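Local coordinates for protein peptidase, M20/M25/M40 family (Staphylococcus aureus, PDB 4EWT) that probably hydrolyses the amide bond of N-acylated amino acids or related amides at a site that binds two manganese ions, at residues I17-Y22 with H108-L113; E324-Q329 with F346-A351; D296-Y301 with Y338-P343. All coordinates share one frame; numbering follows the deposited sequence.

How the interactions relate
Interaction 1 closes first along the chain, joining helices 13-25 and 105-120; helix 105-120 also lies against strand 72-78 of the mixed sheet. Interactions 2 and 3 follow and interleave, their segments running in the order 296-301, 324-329, 338-343, 346-351. Interaction 2 links the exit of strand 322-325, outermost in this chain's mixed sheet, to strand 344-350, with strand 173-176 between them. Interaction 3 sets helix 335-341 against the chain around strand 300-302 of the antiparallel sheet. Centres of interactions 2 and 3 lie about 17 Å apart, and Phe346 touches Leu300; interaction 1 is centred about 21 and 26 Å away. Side chains of Arg20, Tyr348 and Leu300 come within about 13, 9 and 10 Å of manganese.

Interaction 1 (I17-Y22 with H108-L113); sequences IEIRRY and HTAYML
The guanidinium of Arg20 is gripped by two carboxylates, NE by Asp106 OD2 and NH1 by Glu370 OE2, while the root of the same side chain lies against Ala110. Its chi1 of 125° is not staggered, and with a further bend at chi3 the long chain leads its charged end away from Ala110 and segment 108-113, toward Asp106 at the start of the same helix and Glu370. Before that, Arg20 CB meets Ala110 CB at 3.8 Å, and the methyl also sits 3.6 Å from Arg20 N, so it presses on the backbone of the opposing helix as well as on the side chain. Ile19, the preceding residue, adds a second apolar contact. Its CG2, set opposite the backbone N while CG1 stands beside that N (chi1 -71°), comes 3.8 Å from Ala110 CA and 4.0 Å from Leu113 CD1. The segments run roughly antiparallel, 144° between their directions, with axes 8.2 Å apart, a close approach that the small Ala110 permits. Tyr39 and Phe43 of helix 34-43 cover Ile19, and Leu373 of helix 372-386 reaches Ala110. Across the two segments the contact is thus apolar. Asp106 directly follows the manganese ligand His105, so its salt bridge ties helix 13-25 to the beginning of the metal-bearing helix, and together the two acids compensate the buried positive charge and fix where the guanidinium lies.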
loop_
_atom_site.group_PDB
_atom_site.type_symbol
_atom_site.label_atom_id
_atom_site.label_comp_id
_atom_site.label_asym_id
_atom_site.label_seq_id
_atom_site.Cartn_x
_atom_site.Cartn_y
_atom_site.Cartn_z
ATOM N N ILE A 17 10.313 -22.769 -48.622
ATOM C CA ILE A 17 11.137 -23.303 -47.547
ATOM C C ILE A 17 12.588 -22.839 -47.696
ATOM O O ILE A 17 13.180 -22.324 -46.742
ATOM C CB ILE A 17 11.001 -24.841 -47.472
ATOM C CG1 ILE A 17 9.586 -25.209 -47.011
ATOM C CG2 ILE A 17 12.056 -25.450 -46.542
ATOM C CD1 ILE A 17 9.183 -26.645 -47.290
ATOM N N GLU A 18 13.132 -23.006 -48.900
ATOM C CA GLU A 18 14.470 -22.532 -49.259
ATOM C C GLU A 18 14.627 -21.019 -49.038
ATOM O O GLU A 18 15.665 -20.558 -48.560
ATOM C CB GLU A 18 14.759 -22.917 -50.716
ATOM C CG GLU A 18 15.921 -22.206 -51.390
ATOM C CD GLU A 18 15.774 -22.215 -52.894
ATOM O OE1 GLU A 18 16.209 -23.198 -53.530
ATOM O OE2 GLU A 18 15.204 -21.245 -53.445
ATOM N N ILE A 19 13.589 -20.254 -49.365
ATOM C CA ILE A 19 13.621 -18.805 -49.157
ATOM C C ILE A 19 13.528 -18.417 -47.671
ATOM O O ILE A 19 14.224 -17.496 -47.232
ATOM C CB ILE A 19 12.555 -18.071 -50.016
ATOM C CG1 ILE A 19 12.956 -18.121 -51.506
ATOM C CG2 ILE A 19 12.382 -16.626 -49.552
ATOM C CD1 ILE A 19 11.821 -17.775 -52.476
ATOM N N ARG A 20 12.728 -19.112 -46.910
ATOM C CA ARG A 20 12.621 -18.785 -45.517
ATOM C C ARG A 20 13.981 -18.957 -44.842
ATOM O O ARG A 20 14.441 -18.115 -44.130
ATOM C CB ARG A 20 11.631 -19.688 -44.844
ATOM C CG ARG A 20 12.260 -20.374 -43.674
ATOM C CD ARG A 20 11.282 -20.714 -42.618
ATOM N NE ARG A 20 11.740 -20.292 -41.306
ATOM C CZ ARG A 20 12.042 -21.104 -40.308
ATOM N NH1 ARG A 20 11.969 -22.392 -40.457
ATOM N NH2 ARG A 20 12.444 -20.609 -39.162
ATOM N N ARG A 21 14.612 -20.068 -45.155
ATOM C CA ARG A 21 15.884 -20.455 -44.566
ATOM C C ARG A 21 17.002 -19.470 -44.878
ATOM O O ARG A 21 17.775 -19.111 -43.989
ATOM C CB ARG A 21 16.257 -21.865 -45.010
ATOM C CG ARG A 21 15.297 -22.902 -44.473
ATOM C CD ARG A 21 15.706 -24.313 -44.821
ATOM N NE ARG A 21 14.715 -25.256 -44.314
ATOM C CZ ARG A 21 14.896 -26.567 -44.208
ATOM N NH1 ARG A 21 16.050 -27.120 -44.563
ATOM N NH2 ARG A 21 13.916 -27.324 -43.733
ATOM N N TYR A 22 17.080 -19.030 -46.133
ATOM C CA TYR A 22 18.021 -17.977 -46.498
ATOM C C TYR A 22 17.780 -16.691 -45.690
ATOM O O TYR A 22 18.729 -16.082 -45.190
ATOM C CB TYR A 22 17.986 -17.675 -48.003
ATOM C CG TYR A 22 18.913 -16.536 -48.358
ATOM C CD1 TYR A 22 20.259 -16.769 -48.643
ATOM C CD2 TYR A 22 18.457 -15.214 -48.356
ATOM C CE1 TYR A 22 21.121 -15.717 -48.948
ATOM C CE2 TYR A 22 19.310 -14.158 -48.650
ATOM C CZ TYR A 22 20.635 -14.414 -48.947
ATOM O OH TYR A 22 21.471 -13.361 -49.242
ATOM N N HIS A 108 6.850 -15.169 -43.102
ATOM C CA HIS A 108 5.882 -14.293 -43.751
ATOM C C HIS A 108 6.370 -13.815 -45.129
ATOM O O HIS A 108 5.619 -13.833 -46.103
ATOM C CB HIS A 108 5.523 -13.102 -42.872
ATOM C CG HIS A 108 4.973 -13.484 -41.531
ATOM N ND1 HIS A 108 5.047 -12.650 -40.438
ATOM C CD2 HIS A 108 4.356 -14.612 -41.105
ATOM C CE1 HIS A 108 4.491 -13.242 -39.396
ATOM N NE2 HIS A 108 4.071 -14.436 -39.771
ATOM N N THR A 109 7.632 -13.406 -45.198
ATOM C CA THR A 109 8.216 -12.926 -46.446
ATOM C C THR A 109 8.310 -14.057 -47.478
ATOM O O THR A 109 7.954 -13.877 -48.646
ATOM C CB THR A 109 9.587 -12.275 -46.172
ATOM O OG1 THR A 109 9.406 -11.251 -45.187
ATOM C CG2 THR A 109 10.187 -11.658 -47.434
ATOM N N ALA A 110 8.738 -15.227 -47.020
ATOM C CA ALA A 110 8.918 -16.387 -47.889
ATOM C C ALA A 110 7.646 -16.762 -48.649
ATOM O O ALA A 110 7.658 -16.861 -49.893
ATOM C CB ALA A 110 9.450 -17.586 -47.091
ATOM N N TYR A 111 6.554 -16.964 -47.914
ATOM C CA TYR A 111 5.315 -17.417 -48.538
ATOM C C TYR A 111 4.733 -16.321 -49.438
ATOM O O TYR A 111 4.195 -16.622 -50.498
ATOM C CB TYR A 111 4.285 -17.899 -47.503
ATOM C CG TYR A 111 3.304 -16.831 -47.064
ATOM C CD1 TYR A 111 2.195 -16.500 -47.852
ATOM C CD2 TYR A 111 3.483 -16.149 -45.867
ATOM C CE1 TYR A 111 1.302 -15.502 -47.460
ATOM C CE2 TYR A 111 2.586 -15.157 -45.461
ATOM C CZ TYR A 111 1.498 -14.844 -46.265
ATOM O OH TYR A 111 0.614 -13.860 -45.872
ATOM N N MET A 112 4.849 -15.064 -49.000
ATOM C CA MET A 112 4.335 -13.925 -49.753
ATOM C C MET A 112 5.067 -13.728 -51.082
ATOM O O MET A 112 4.443 -13.415 -52.098
ATOM C CB MET A 112 4.407 -12.641 -48.919
ATOM C CG MET A 112 3.756 -11.441 -49.604
ATOM S SD MET A 112 1.970 -11.658 -49.859
ATOM C CE MET A 112 1.389 -11.302 -48.181
ATOM N N LEU A 113 6.388 -13.900 -51.078
ATOM C CA LEU A 113 7.151 -13.776 -52.322
ATOM C C LEU A 113 6.691 -14.812 -53.346
ATOM O O LEU A 113 6.472 -14.480 -54.514
ATOM C CB LEU A 113 8.666 -13.892 -52.079
ATOM C CG LEU A 113 9.410 -12.773 -51.342
ATOM C CD1 LEU A 113 10.816 -13.242 -51.048
ATOM C CD2 LEU A 113 9.438 -11.450 -52.117
#

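Interaction 2 (E324-Q329 with F346-A351)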
loop_
_atom_site.group_PDB
_atom_site.type_symbol
_atom_site.label_atom_id
_atom_site.label_comp_id
_atom_site.label_asym_id
_atom_site.label_seq_id
_atom_site.Cartn_x
_atom_site.Cartn_y
_atom_site.Cartn_z
ATOM N N GLU A 324 -11.161 -21.752 -38.064
ATOM C CA GLU A 324 -11.962 -21.566 -36.846
ATOM C C GLU A 324 -11.645 -20.310 -36.031
ATOM O O GLU A 324 -10.558 -19.734 -36.135
ATOM C CB GLU A 324 -11.906 -22.811 -35.947
ATOM C CG GLU A 324 -10.508 -23.220 -35.497
ATOM C CD GLU A 324 -10.539 -24.307 -34.443
ATOM O OE1 GLU A 324 -10.230 -25.471 -34.770
ATOM O OE2 GLU A 324 -10.890 -23.997 -33.286
ATOM N N MET A 325 -12.626 -19.907 -35.225
ATOM C CA MET A 325 -12.532 -18.748 -34.351
ATOM C C MET A 325 -11.433 -18.919 -33.313
ATOM O O MET A 325 -11.151 -20.036 -32.875
ATOM C CB MET A 325 -13.867 -18.529 -33.644
ATOM C CG MET A 325 -14.871 -17.708 -34.432
ATOM S SD MET A 325 -15.045 -16.039 -33.759
ATOM C CE MET A 325 -16.450 -15.461 -34.720
ATOM N N CYS A 326 -10.812 -17.805 -32.932
ATOM C CA CYS A 326 -9.798 -17.819 -31.884
ATOM C C CYS A 326 -9.987 -16.684 -30.882
ATOM O O CYS A 326 -10.764 -15.754 -31.113
ATOM C CB CYS A 326 -8.382 -17.814 -32.481
ATOM S SG CYS A 326 -7.818 -16.253 -33.193
ATOM N N GLU A 327 -9.275 -16.783 -29.764
ATOM C CA GLU A 327 -9.269 -15.742 -28.737
ATOM C C GLU A 327 -8.371 -14.576 -29.170
ATOM O O GLU A 327 -7.536 -14.751 -30.065
ATOM C CB GLU A 327 -8.786 -16.324 -27.403
ATOM C CG GLU A 327 -9.701 -17.409 -26.818
ATOM C CD GLU A 327 -11.002 -16.864 -26.235
ATOM O OE1 GLU A 327 -11.102 -15.647 -25.959
ATOM O OE2 GLU A 327 -11.933 -17.670 -26.035
ATOM N N PRO A 328 -8.538 -13.387 -28.542
ATOM C CA PRO A 328 -7.630 -12.267 -28.827
ATOM C C PRO A 328 -6.227 -12.582 -28.312
ATOM O O PRO A 328 -6.083 -13.408 -27.415
ATOM C CB PRO A 328 -8.237 -11.091 -28.037
ATOM C CG PRO A 328 -9.585 -11.553 -27.579
ATOM C CD PRO A 328 -9.529 -13.039 -27.506
ATOM N N GLN A 329 -5.211 -11.926 -28.867
ATOM C CA GLN A 329 -3.821 -12.269 -28.567
ATOM C C GLN A 329 -3.073 -11.158 -27.825
ATOM O O GLN A 329 -3.318 -9.970 -28.072
ATOM C CB GLN A 329 -3.080 -12.675 -29.851
ATOM C CG GLN A 329 -3.629 -13.947 -30.519
ATOM C CD GLN A 329 -3.468 -15.194 -29.657
ATOM O OE1 GLN A 329 -2.391 -15.453 -29.117
ATOM N NE2 GLN A 329 -4.543 -15.967 -29.523
ATOM N N PHE A 346 -6.562 -9.401 -39.878
ATOM C CA PHE A 346 -5.270 -9.987 -39.566
ATOM C C PHE A 346 -5.591 -11.366 -39.053
ATOM O O PHE A 346 -6.286 -11.503 -38.048
ATOM C CB PHE A 346 -4.567 -9.143 -38.502
ATOM C CG PHE A 346 -3.109 -9.475 -38.297
ATOM C CD1 PHE A 346 -2.169 -9.264 -39.314
ATOM C CD2 PHE A 346 -2.668 -9.961 -37.076
ATOM C CE1 PHE A 346 -0.809 -9.547 -39.104
ATOM C CE2 PHE A 346 -1.305 -10.239 -36.853
ATOM C CZ PHE A 346 -0.384 -10.031 -37.872
ATOM N N ILE A 347 -5.131 -12.388 -39.765
ATOM C CA ILE A 347 -5.463 -13.766 -39.398
ATOM C C ILE A 347 -4.208 -14.575 -39.071
ATOM O O ILE A 347 -3.091 -14.143 -39.348
ATOM C CB ILE A 347 -6.331 -14.478 -40.482
ATOM C CG1 ILE A 347 -5.557 -14.640 -41.789
ATOM C CG2 ILE A 347 -7.654 -13.729 -40.693
ATOM C CD1 ILE A 347 -6.256 -15.483 -42.840
ATOM N N TYR A 348 -4.397 -15.745 -38.474
ATOM C CA TYR A 348 -3.281 -16.528 -37.989
ATOM C C TYR A 348 -3.177 -17.891 -38.658
ATOM O O TYR A 348 -4.193 -18.535 -38.932
ATOM C CB TYR A 348 -3.396 -16.733 -36.481
ATOM C CG TYR A 348 -3.612 -15.478 -35.668
ATOM C CD1 TYR A 348 -2.640 -14.478 -35.611
ATOM C CD2 TYR A 348 -4.779 -15.305 -34.930
ATOM C CE1 TYR A 348 -2.826 -13.334 -34.841
ATOM C CE2 TYR A 348 -4.976 -14.165 -34.152
ATOM C CZ TYR A 348 -3.998 -13.184 -34.119
ATOM O OH TYR A 348 -4.187 -12.054 -33.362
ATOM N N THR A 349 -1.941 -18.318 -38.911
ATOM C CA THR A 349 -1.662 -19.670 -39.379
ATOM C C THR A 349 -0.981 -20.481 -38.267
ATOM O O THR A 349 0.110 -20.126 -37.804
ATOM C CB THR A 349 -0.742 -19.687 -40.630
ATOM O OG1 THR A 349 -1.312 -18.898 -41.681
ATOM C CG2 THR A 349 -0.547 -21.129 -41.125
ATOM N N GLY A 350 -1.615 -21.576 -37.857
ATOM C CA GLY A 350 -1.020 -22.460 -36.860
ATOM C C GLY A 350 0.372 -22.878 -37.299
ATOM O O GLY A 350 0.571 -23.314 -38.440
ATOM N N ALA A 351 1.338 -22.739 -36.399
ATOM C CA ALA A 351 2.734 -23.015 -36.727
ATOM C C ALA A 351 3.493 -23.762 -35.622
ATOM O O ALA A 351 4.725 -23.800 -35.638
ATOM C CB ALA A 351 3.444 -21.715 -37.077
#
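Cys326 and Gln329 both touch Tyr348, a buried side chain that rises from strand 344-350 of the mixed sheet. The sulfur-aromatic contact is made edge-on: Cys326 SG lies in the plane of the Tyr348 ring, 3.6 Å from CD2 and 4.8 Å from the ring centroid. Placed between the backbone N and the carbonyl carbon (chi1 74°), SG is directed at that edge. Van der Waals packing adds the aliphatic part of Gln329, whose CG comes 3.5 Å from Tyr348 OH and 3.7 Å from CZ; the glutamine chain and the phenol pass alongside one another, pointing opposite ways, with amide and ring planes 74° apart. Hydrogen bonds fix the polar ends separately. Gln329 folds back so that NE2 donates to Glu327 O at 3.3 Å, reaching the oxygen from above the carbonyl plane. Glu327 and Pro328 pack on Arg177 and Phe230 of the second subunit. Van der Waals and sulfur-aromatic contacts therefore couple this subunit-facing loop to inner strand 344-350, while Tyr348, whose side chain is about 9 Å from a manganese ion, has its hydroxyl hydrogen-bonded to Gln182 of strand 179-193.

Interaction 3 (D296-Y301 with Y338-P343)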
loop_
_atom_site.group_PDB
_atom_site.type_symbol
_atom_site.label_atom_id
_atom_site.label_comp_id
_atom_site.label_asym_id
_atom_site.label_seq_id
_atom_site.Cartn_x
_atom_site.Cartn_y
_atom_site.Cartn_z
ATOM N N ASP A 296 1.384 4.505 -28.332
ATOM C CA ASP A 296 2.157 3.710 -29.246
ATOM C C ASP A 296 1.103 2.886 -29.980
ATOM O O ASP A 296 -0.053 3.288 -29.988
ATOM C CB ASP A 296 3.076 2.796 -28.438
ATOM C CG ASP A 296 4.051 2.089 -29.287
ATOM O OD1 ASP A 296 4.852 2.775 -29.963
ATOM O OD2 ASP A 296 3.999 0.846 -29.287
ATOM N N TYR A 297 1.462 1.749 -30.576
ATOM C CA TYR A 297 0.585 1.041 -31.510
ATOM C C TYR A 297 -0.861 1.027 -31.006
ATOM O O TYR A 297 -1.102 0.828 -29.817
ATOM C CB TYR A 297 1.071 -0.394 -31.803
ATOM C CG TYR A 297 2.477 -0.537 -32.387
ATOM C CD1 TYR A 297 3.198 0.571 -32.847
ATOM C CD2 TYR A 297 3.076 -1.794 -32.498
ATOM C CE1 TYR A 297 4.482 0.429 -33.383
ATOM C CE2 TYR A 297 4.361 -1.949 -33.027
ATOM C CZ TYR A 297 5.058 -0.837 -33.469
ATOM O OH TYR A 297 6.331 -0.981 -33.995
ATOM N N PRO A 298 -1.833 1.281 -31.903
ATOM C CA PRO A 298 -3.228 1.106 -31.486
ATOM C C PRO A 298 -3.582 -0.382 -31.388
ATOM O O PRO A 298 -2.847 -1.228 -31.915
ATOM C CB PRO A 298 -4.026 1.781 -32.620
ATOM C CG PRO A 298 -3.110 1.766 -33.808
ATOM C CD PRO A 298 -1.712 1.875 -33.247
ATOM N N ALA A 299 -4.676 -0.701 -30.703
ATOM C CA ALA A 299 -5.235 -2.052 -30.733
ATOM C C ALA A 299 -5.600 -2.461 -32.161
ATOM O O ALA A 299 -6.038 -1.635 -32.966
ATOM C CB ALA A 299 -6.453 -2.138 -29.835
ATOM N N LEU A 300 -5.420 -3.739 -32.477
ATOM C CA LEU A 300 -5.685 -4.213 -33.826
ATOM C C LEU A 300 -7.156 -4.581 -33.937
ATOM O O LEU A 300 -7.636 -5.502 -33.261
ATOM C CB LEU A 300 -4.809 -5.411 -34.155
ATOM C CG LEU A 300 -4.481 -5.670 -35.620
ATOM C CD1 LEU A 300 -3.436 -6.771 -35.658
ATOM C CD2 LEU A 300 -5.704 -6.050 -36.429
ATOM N N TYR A 301 -7.863 -3.842 -34.779
ATOM C CA TYR A 301 -9.289 -4.037 -34.961
ATOM C C TYR A 301 -9.560 -4.757 -36.279
ATOM O O TYR A 301 -9.349 -4.199 -37.351
ATOM C CB TYR A 301 -10.014 -2.682 -34.924
ATOM C CG TYR A 301 -11.511 -2.828 -34.958
ATOM C CD1 TYR A 301 -12.203 -3.276 -33.827
ATOM C CD2 TYR A 301 -12.238 -2.532 -36.109
ATOM C CE1 TYR A 301 -13.572 -3.418 -33.839
ATOM C CE2 TYR A 301 -13.620 -2.675 -36.132
ATOM C CZ TYR A 301 -14.278 -3.127 -34.986
ATOM O OH TYR A 301 -15.640 -3.282 -34.973
ATOM N N TYR A 338 -2.652 -0.206 -40.350
ATOM C CA TYR A 338 -3.428 -0.481 -41.569
ATOM C C TYR A 338 -4.895 -0.638 -41.217
ATOM O O TYR A 338 -5.770 -0.078 -41.879
ATOM C CB TYR A 338 -2.978 -1.774 -42.273
ATOM C CG TYR A 338 -1.520 -1.830 -42.598
ATOM C CD1 TYR A 338 -0.978 -1.012 -43.587
ATOM C CD2 TYR A 338 -0.679 -2.708 -41.930
ATOM C CE1 TYR A 338 0.353 -1.050 -43.882
ATOM C CE2 TYR A 338 0.664 -2.758 -42.225
ATOM C CZ TYR A 338 1.173 -1.921 -43.207
ATOM O OH TYR A 338 2.511 -1.950 -43.520
ATOM N N ALA A 339 -5.143 -1.408 -40.157
ATOM C CA ALA A 339 -6.489 -1.781 -39.757
ATOM C C ALA A 339 -7.328 -0.576 -39.320
ATOM O O ALA A 339 -8.543 -0.680 -39.194
ATOM C CB ALA A 339 -6.435 -2.838 -38.671
ATOM N N LYS A 340 -6.669 0.561 -39.116
ATOM C CA LYS A 340 -7.329 1.793 -38.695
ATOM C C LYS A 340 -7.547 2.763 -39.871
ATOM O O LYS A 340 -8.374 3.675 -39.781
ATOM C CB LYS A 340 -6.523 2.456 -37.572
ATOM C CG LYS A 340 -7.322 3.377 -36.666
ATOM C CD LYS A 340 -6.540 3.749 -35.398
ATOM C CE LYS A 340 -5.154 4.327 -35.723
ATOM N NZ LYS A 340 -5.220 5.700 -36.298
ATOM N N GLU A 341 -6.808 2.561 -40.964
ATOM C CA GLU A 341 -6.985 3.359 -42.184
ATOM C C GLU A 341 -7.950 2.703 -43.166
ATOM O O GLU A 341 -8.672 3.392 -43.877
ATOM C CB GLU A 341 -5.648 3.618 -42.900
ATOM C CG GLU A 341 -4.639 4.486 -42.147
ATOM C CD GLU A 341 -5.084 5.939 -41.970
ATOM O OE1 GLU A 341 -5.911 6.420 -42.771
ATOM O OE2 GLU A 341 -4.596 6.605 -41.031
ATOM N N ARG A 342 -7.933 1.376 -43.229
ATOM C CA ARG A 342 -8.839 0.635 -44.100
ATOM C C ARG A 342 -9.461 -0.514 -43.320
ATOM O O ARG A 342 -8.885 -0.967 -42.338
ATOM C CB ARG A 342 -8.093 0.083 -45.338
ATOM C CG ARG A 342 -7.298 1.104 -46.144
ATOM C CD ARG A 342 -8.188 2.088 -46.909
ATOM N NE ARG A 342 -7.411 2.854 -47.885
ATOM C CZ ARG A 342 -6.871 4.052 -47.663
ATOM N NH1 ARG A 342 -7.018 4.665 -46.497
ATOM N NH2 ARG A 342 -6.176 4.645 -48.618
ATOM N N PRO A 343 -10.635 -0.999 -43.757
ATOM C CA PRO A 343 -11.164 -2.223 -43.165
ATOM C C PRO A 343 -10.213 -3.382 -43.449
ATOM O O PRO A 343 -9.835 -3.613 -44.609
ATOM C CB PRO A 343 -12.502 -2.423 -43.890
ATOM C CG PRO A 343 -12.435 -1.576 -45.091
ATOM C CD PRO A 343 -11.540 -0.436 -44.770
HETATM O O HOH W 1 -9.980 -2.558 -39.783
#
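Leu300 and Lys340 reach across through their torsions: the CG of Leu300 stands opposite its own N (chi1 -154°), which swings CD2 to Ala339, while the bend at chi3 of Lys340 (53°) brings CE across Pro298 and the bend at chi4 then turns NZ. In the two-domain fold of M20 peptidases, a catalytic alpha/beta domain carries a satellite domain, and segment 296-301 follows strand 288-295 of the antiparallel sheet on the way back toward the catalytic part, where it meets helix 335-341. Ala339 is central to the contact. Its CB sits 4.0 Å from Leu300 CD2 and 3.5 Å from the carbonyl oxygen of Tyr301, so one methyl serves both an apolar branch and a backbone carbonyl. Further along, Lys340 CE rests 3.8 Å from Pro298 CG; the side chains cross at about a right angle, and only the aliphatic part of the lysine, on the solvent-exposed side, is used. The same proline also packs on Ala336 and Tyr337, while Leu300 leans on Phe335; with Ala339, these residues give the helix an apolar side here. Outside the contact, Tyr297 makes a cation-pi contact with Arg185, whose NE also forms a salt bridge with Asp296 OD2. In the weakly bonded last turn, about 338-341, Tyr338 O accepts two backbone bonds, from Glu341 N at 3.0 Å and from Arg342 N at 2.9 Å.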